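Local coordinates for protein folylpolyglutamate synthase/dihydrofolate synthase (Thermotoga maritima, PDB 1O5Z) that probably catalyses the ATP-dependent addition of L-glutamate to tetrahydrofolyl polyglutamates and to dihydropteroate, with magnesium as cofactor, at residues G199-R204 against K227-Y232. Numbering follows the deposited sequence.
Sequences GIIKER and KSSRMY
Arg204 N donates to Lys227 O (2.7 Å, N-H...O angle 160°), so the chain leading into strand 207-209 is bonded to the carbonyl of Lys227, just before the Schellman motif at Ser228 that follows helix 214-227. Two weaker CA-H...O contacts flank this bond, the straighter running from Arg204 CA to Ser228 O (3.4 Å). Glu203 has CG anti to the backbone N (chi1 -175°) and a bend at chi2, which fold the carboxylate back over Lys227, with OE1 3.4 Å from Lys227 CA. Its other oxygen, OE2, accepts from a water that is also hydrogen-bonded to Ser228 OG at 2.7 Å. The Arg204 guanidinium lies with one face against Ser228 CB, which sits 3.5 Å above its plane and toward its rim. The contact lies in the Mur ligase middle domain, of the P-loop NTPase clan, where strands 207-209 and 231-233 are parallel neighbours at one side of a mixed sheet, joined by helix 214-227 in a beta-alpha-beta crossover. The aliphatic part of Lys227 runs along the opposing chain, CG 4.0 Å from Ile201 CG2 and CD beside Glu203 OE1. Replacing this lysine by an alanine is likely to take the methylene contact from Ile201 CG2 and the nearby positive charge from Glu203. Deeper in, Ile201 CG2 also meets Ser229 OG at 3.5 Å, a hydroxyl with a weak hydrogen bond to Val205 O, while Val223 and Leu207 pack on the same isoleucine. A second water spans Arg204 O and Arg230 N, accepting from the latter at 2.6 Å.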
ATOM      1  N   GLY A 199     -18.504  -5.691   1.062  1.00 47.53           N
ATOM      2  CA  GLY A 199     -18.874  -6.052  -0.327  1.00 47.07           C
ATOM      3  C   GLY A 199     -17.915  -6.973  -1.070  1.00 47.50           C
ATOM      4  O   GLY A 199     -18.261  -7.502  -2.140  1.00 48.25           O
ATOM      5  N   ILE A 200     -16.693  -7.144  -0.540  1.00 47.40           N
ATOM      6  CA  ILE A 200     -15.734  -8.157  -1.033  1.00 47.23           C
ATOM      7  C   ILE A 200     -15.912  -9.542  -0.414  1.00 47.34           C
ATOM      8  O   ILE A 200     -15.175 -10.462  -0.765  1.00 47.83           O
ATOM      9  CB  ILE A 200     -14.271  -7.673  -0.850  1.00 47.29           C
ATOM     10  CG1 ILE A 200     -13.769  -7.824   0.596  1.00 46.91           C
ATOM     11  CG2 ILE A 200     -14.147  -6.175  -1.248  1.00 47.88           C
ATOM     12  CD1 ILE A 200     -12.217  -7.712   0.677  1.00 47.45           C
ATOM     13  N   ILE A 201     -16.849  -9.686   0.521  1.00 47.08           N
ATOM     14  CA  ILE A 201     -17.242 -11.007   1.029  1.00 47.78           C
ATOM     15  C   ILE A 201     -18.091 -11.725  -0.023  1.00 47.91           C
ATOM     16  O   ILE A 201     -19.094 -11.182  -0.482  1.00 47.47           O
ATOM     17  CB  ILE A 201     -18.024 -10.934   2.356  1.00 46.87           C
ATOM     18  CG1 ILE A 201     -17.180 -10.260   3.435  1.00 47.15           C
ATOM     19  CG2 ILE A 201     -18.422 -12.351   2.799  1.00 46.96           C
ATOM     20  CD1 ILE A 201     -17.931  -9.928   4.750  1.00 48.22           C
ATOM     21  N   LYS A 202     -17.670 -12.953  -0.361  1.00 47.96           N
ATOM     22  CA  LYS A 202     -18.221 -13.712  -1.471  1.00 47.57           C
ATOM     23  C   LYS A 202     -18.737 -15.051  -0.969  1.00 48.20           C
ATOM     24  O   LYS A 202     -18.259 -15.577   0.044  1.00 48.29           O
ATOM     25  CB  LYS A 202     -17.146 -13.904  -2.527  1.00 47.44           C
ATOM     26  CG  LYS A 202     -16.669 -12.602  -3.200  1.00 46.89           C
ATOM     27  CD  LYS A 202     -17.794 -11.902  -3.995  1.00 46.41           C
ATOM     28  CE  LYS A 202     -17.433 -10.476  -4.344  1.00 46.94           C
ATOM     29  NZ  LYS A 202     -16.051 -10.330  -4.911  1.00 47.71           N
ATOM     30  N   GLU A 203     -19.720 -15.591  -1.681  1.00 47.92           N
ATOM     31  CA  GLU A 203     -20.437 -16.781  -1.251  1.00 48.18           C
ATOM     32  C   GLU A 203     -19.511 -17.946  -0.945  1.00 47.35           C
ATOM     33  O   GLU A 203     -18.760 -18.380  -1.785  1.00 46.99           O
ATOM     34  CB  GLU A 203     -21.439 -17.199  -2.328  1.00 48.42           C
ATOM     35  CG  GLU A 203     -22.340 -18.372  -1.944  1.00 49.91           C
ATOM     36  CD  GLU A 203     -23.424 -18.017  -0.948  1.00 50.93           C
ATOM     37  OE1 GLU A 203     -23.671 -16.803  -0.740  1.00 51.36           O
ATOM     38  OE2 GLU A 203     -24.032 -18.968  -0.392  1.00 51.55           O
ATOM     39  N   ARG A 204     -19.574 -18.438   0.280  1.00 47.50           N
ATOM     40  CA  ARG A 204     -18.767 -19.575   0.693  1.00 47.81           C
ATOM     41  C   ARG A 204     -17.282 -19.283   0.781  1.00 47.02           C
ATOM     42  O   ARG A 204     -16.535 -20.127   1.211  1.00 47.04           O
ATOM     43  CB  ARG A 204     -18.981 -20.763  -0.244  1.00 48.12           C
ATOM     44  CG  ARG A 204     -20.380 -21.250  -0.220  1.00 50.91           C
ATOM     45  CD  ARG A 204     -20.583 -22.307   0.799  1.00 54.31           C
ATOM     46  NE  ARG A 204     -21.995 -22.526   1.059  1.00 56.51           N
ATOM     47  CZ  ARG A 204     -22.454 -23.385   1.948  1.00 56.09           C
ATOM     48  NH1 ARG A 204     -21.604 -24.134   2.645  1.00 57.23           N
ATOM     49  NH2 ARG A 204     -23.768 -23.505   2.144  1.00 57.83           N
ATOM     50  N   LYS A 227     -23.608 -14.933   3.479  1.00 50.60           N
ATOM     51  CA  LYS A 227     -22.858 -15.552   2.356  1.00 50.10           C
ATOM     52  C   LYS A 227     -22.329 -16.988   2.644  1.00 49.83           C
ATOM     53  O   LYS A 227     -21.668 -17.612   1.791  1.00 49.79           O
ATOM     54  CB  LYS A 227     -21.691 -14.645   1.950  1.00 50.09           C
ATOM     55  CG  LYS A 227     -22.143 -13.272   1.510  1.00 51.00           C
ATOM     56  CD  LYS A 227     -22.427 -13.178   0.030  1.00 52.69           C
ATOM     57  CE  LYS A 227     -23.593 -12.224  -0.228  1.00 55.18           C
ATOM     58  NZ  LYS A 227     -23.304 -11.160  -1.261  1.00 56.14           N
ATOM     59  N   SER A 228     -22.620 -17.500   3.840  1.00 49.32           N
ATOM     60  CA  SER A 228     -22.115 -18.796   4.294  1.00 49.09           C
ATOM     61  C   SER A 228     -20.578 -18.859   4.209  1.00 49.19           C
ATOM     62  O   SER A 228     -19.980 -19.882   3.843  1.00 49.89           O
ATOM     63  CB  SER A 228     -22.797 -19.929   3.523  1.00 48.70           C
ATOM     64  OG  SER A 228     -24.186 -19.680   3.400  1.00 47.19           O
ATOM     65  N   SER A 229     -19.961 -17.734   4.562  1.00 49.26           N
ATOM     66  CA  SER A 229     -18.516 -17.560   4.578  1.00 48.80           C
ATOM     67  C   SER A 229     -17.999 -17.765   5.980  1.00 49.12           C
ATOM     68  O   SER A 229     -18.451 -17.121   6.930  1.00 49.13           O
ATOM     69  CB  SER A 229     -18.162 -16.145   4.175  1.00 48.45           C
ATOM     70  OG  SER A 229     -18.593 -15.889   2.856  1.00 48.23           O
ATOM     71  N   ARG A 230     -17.028 -18.643   6.116  1.00 49.38           N
ATOM     72  CA  ARG A 230     -16.356 -18.786   7.380  1.00 50.01           C
ATOM     73  C   ARG A 230     -15.497 -17.547   7.642  1.00 48.98           C
ATOM     74  O   ARG A 230     -14.677 -17.164   6.823  1.00 49.37           O
ATOM     75  CB  ARG A 230     -15.511 -20.050   7.377  1.00 50.39           C
ATOM     76  CG  ARG A 230     -14.967 -20.389   8.728  1.00 51.57           C
ATOM     77  CD  ARG A 230     -14.425 -21.811   8.831  1.00 52.54           C
ATOM     78  NE  ARG A 230     -13.938 -22.257  10.146  1.00 54.20           N
ATOM     79  CZ  ARG A 230     -13.799 -21.532  11.295  1.00 56.35           C
ATOM     80  NH1 ARG A 230     -14.098 -20.211  11.437  1.00 53.34           N
ATOM     81  NH2 ARG A 230     -13.311 -22.186  12.359  1.00 55.13           N
ATOM     82  N   MET A 231     -15.688 -16.960   8.816  1.00 48.21           N
ATOM     83  CA  MET A 231     -15.032 -15.729   9.231  1.00 47.87           C
ATOM     84  C   MET A 231     -13.972 -15.966  10.309  1.00 46.89           C
ATOM     85  O   MET A 231     -14.227 -16.640  11.325  1.00 45.51           O
ATOM     86  CB  MET A 231     -16.097 -14.794   9.805  1.00 48.22           C
ATOM     87  CG  MET A 231     -15.595 -13.424  10.198  1.00 48.40           C
ATOM     88  SD  MET A 231     -17.029 -12.390  10.564  1.00 49.47           S
ATOM     89  CE  MET A 231     -16.222 -10.846  11.008  1.00 49.78           C
ATOM     90  N   TYR A 232     -12.799 -15.382  10.120  1.00 45.84           N
ATOM     91  CA  TYR A 232     -11.767 -15.494  11.133  1.00 45.51           C
ATOM     92  C   TYR A 232     -11.363 -14.122  11.574  1.00 45.16           C
ATOM     93  O   TYR A 232     -11.124 -13.234  10.748  1.00 45.20           O
ATOM     94  CB  TYR A 232     -10.534 -16.171  10.586  1.00 45.27           C
ATOM     95  CG  TYR A 232     -10.745 -17.503   9.954  1.00 44.80           C
ATOM     96  CD1 TYR A 232     -11.139 -17.585   8.615  1.00 43.17           C
ATOM     97  CD2 TYR A 232     -10.510 -18.696  10.679  1.00 42.34           C
ATOM     98  CE1 TYR A 232     -11.303 -18.819   7.997  1.00 44.36           C
ATOM     99  CE2 TYR A 232     -10.656 -19.942  10.080  1.00 43.16           C
ATOM    100  CZ  TYR A 232     -11.044 -19.998   8.716  1.00 45.55           C
ATOM    101  OH  TYR A 232     -11.203 -21.206   8.065  1.00 44.47           O
TER
HETATM  102  O   HOH W   1     -25.199 -18.030   1.590  1.00 62.19           O
HETATM  103  O   HOH W   2     -15.945 -20.038   4.225  1.00 50.37           O